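Local coordinates for EmGH1 (Erythrobacter marinus, PDB 5Z87), which probably hydrolyses beta-glucosidic bonds as a family 3 glycoside hydrolase, releasing glucose from short sugars such as cellobiose, at residues 140-144 / 405-409. Sequence-based numbering, arbitrary orientation.
Sequences ATQFP and HKLLA
Thr141 OG1 sits 3.7 Å from His405 CB, and both OG1 and His405 ND1 hydrogen-bond to OE2 of Glu168 on helix 155-171. The two side chains run at about a right angle to one another, Thr141 OG1 lying near the plane of the imidazole at its edge. Threonine suits this place because it is forked. With chi1 at -41° the hydroxyl lies beside the backbone N, while CG2, anti to that N, reaches 3.7 Å from His405 O and lies over one face of the Phe143 ring, toward its rim. Phe143 brings its CD1–CE1 side to the helix obliquely, CD1 3.7 Å from Ala409 CB and CE1 4.0 Å from Leu408 CG. Ala409, with a single methyl turned to the loop, allows the close backbone approach, 5.0 Å between its CA and that of Phe143. His405 O, near CE1, is already taken by Ala409 N within the helix. No hydrogen bond joins the segments directly. The loop following barrel strand 126-129 is therefore joined to helix 403-416 by apolar contact and a shared acid; if Glu168 is ionised, the bonds from buried Thr141 and His405 would stabilise its charge, which might favour a protonated imidazole.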
loop_
_atom_site.group_PDB
_atom_site.type_symbol
_atom_site.label_atom_id
_atom_site.label_comp_id
_atom_site.label_asym_id
_atom_site.label_seq_id
_atom_site.Cartn_x
_atom_site.Cartn_y
_atom_site.Cartn_z
ATOM N N ALA A 140 25.311 12.519 26.702
ATOM C CA ALA A 140 24.413 13.605 26.310
ATOM C C ALA A 140 22.981 13.346 26.792
ATOM O O ALA A 140 22.574 12.200 27.000
ATOM C CB ALA A 140 24.422 13.795 24.793
ATOM N N THR A 141 22.224 14.436 26.972
ATOM C CA THR A 141 20.835 14.371 27.425
ATOM C C THR A 141 19.945 13.683 26.388
ATOM O O THR A 141 19.882 14.110 25.231
ATOM C CB THR A 141 20.302 15.770 27.706
ATOM O OG1 THR A 141 21.310 16.542 28.362
ATOM C CG2 THR A 141 19.048 15.707 28.583
ATOM N N GLN A 142 19.230 12.643 26.819
ATOM C CA GLN A 142 18.355 11.852 25.952
ATOM C C GLN A 142 16.904 12.256 26.191
ATOM O O GLN A 142 16.273 11.810 27.153
ATOM C CB GLN A 142 18.560 10.366 26.211
ATOM C CG GLN A 142 19.917 9.892 25.762
ATOM C CD GLN A 142 20.253 10.398 24.370
ATOM O OE1 GLN A 142 19.710 9.910 23.380
ATOM N NE2 GLN A 142 21.157 11.378 24.287
ATOM N N PHE A 143 16.376 13.093 25.310
ATOM C CA PHE A 143 14.990 13.520 25.397
ATOM C C PHE A 143 14.048 12.397 24.947
ATOM O O PHE A 143 14.486 11.333 24.485
ATOM C CB PHE A 143 14.840 14.797 24.583
ATOM C CG PHE A 143 15.659 15.932 25.114
ATOM C CD1 PHE A 143 15.181 16.717 26.158
ATOM C CD2 PHE A 143 16.919 16.206 24.594
ATOM C CE1 PHE A 143 15.943 17.771 26.667
ATOM C CE2 PHE A 143 17.686 17.261 25.091
ATOM C CZ PHE A 143 17.200 18.043 26.125
ATOM N N PRO A 144 12.728 12.560 25.118
ATOM C CA PRO A 144 11.816 11.535 24.595
ATOM C C PRO A 144 11.998 11.406 23.086
ATOM O O PRO A 144 12.356 12.363 22.398
ATOM C CB PRO A 144 10.423 12.067 24.955
ATOM C CG PRO A 144 10.648 13.011 26.091
ATOM C CD PRO A 144 11.993 13.625 25.826
ATOM N N HIS A 405 18.844 20.761 31.606
ATOM C CA HIS A 405 18.506 19.920 30.466
ATOM C C HIS A 405 17.791 18.645 30.906
ATOM O O HIS A 405 16.868 18.181 30.222
ATOM C CB HIS A 405 19.763 19.600 29.645
ATOM C CG HIS A 405 20.280 20.770 28.849
ATOM N ND1 HIS A 405 21.334 20.666 27.963
ATOM C CD2 HIS A 405 19.872 22.061 28.796
ATOM C CE1 HIS A 405 21.557 21.845 27.407
ATOM N NE2 HIS A 405 20.682 22.708 27.892
ATOM N N LYS A 406 18.195 18.069 32.043
ATOM C CA LYS A 406 17.470 16.918 32.579
ATOM C C LYS A 406 16.044 17.302 32.961
ATOM O O LYS A 406 15.101 16.537 32.721
ATOM C CB LYS A 406 18.212 16.334 33.780
ATOM C CG LYS A 406 19.506 15.635 33.421
ATOM C CD LYS A 406 20.048 14.785 34.581
ATOM C CE LYS A 406 20.558 15.659 35.725
ATOM N NZ LYS A 406 21.435 14.896 36.662
ATOM N N LEU A 407 15.859 18.503 33.518
ATOM C CA LEU A 407 14.515 18.914 33.900
ATOM C C LEU A 407 13.641 19.143 32.670
ATOM O O LEU A 407 12.461 18.757 32.656
ATOM C CB LEU A 407 14.572 20.160 34.777
ATOM C CG LEU A 407 13.216 20.838 34.995
ATOM C CD1 LEU A 407 12.234 19.918 35.740
ATOM C CD2 LEU A 407 13.392 22.164 35.714
ATOM N N LEU A 408 14.206 19.744 31.619
ATOM C CA LEU A 408 13.471 19.860 30.367
ATOM C C LEU A 408 13.053 18.484 29.853
ATOM O O LEU A 408 11.901 18.287 29.455
ATOM C CB LEU A 408 14.312 20.603 29.330
ATOM C CG LEU A 408 13.673 20.782 27.949
ATOM C CD1 LEU A 408 12.334 21.500 28.062
ATOM C CD2 LEU A 408 14.607 21.547 27.019
ATOM N N ALA A 409 13.959 17.504 29.907
ATOM C CA ALA A 409 13.613 16.157 29.471
ATOM C C ALA A 409 12.482 15.562 30.310
ATOM O O ALA A 409 11.624 14.834 29.788
ATOM C CB ALA A 409 14.845 15.263 29.526
#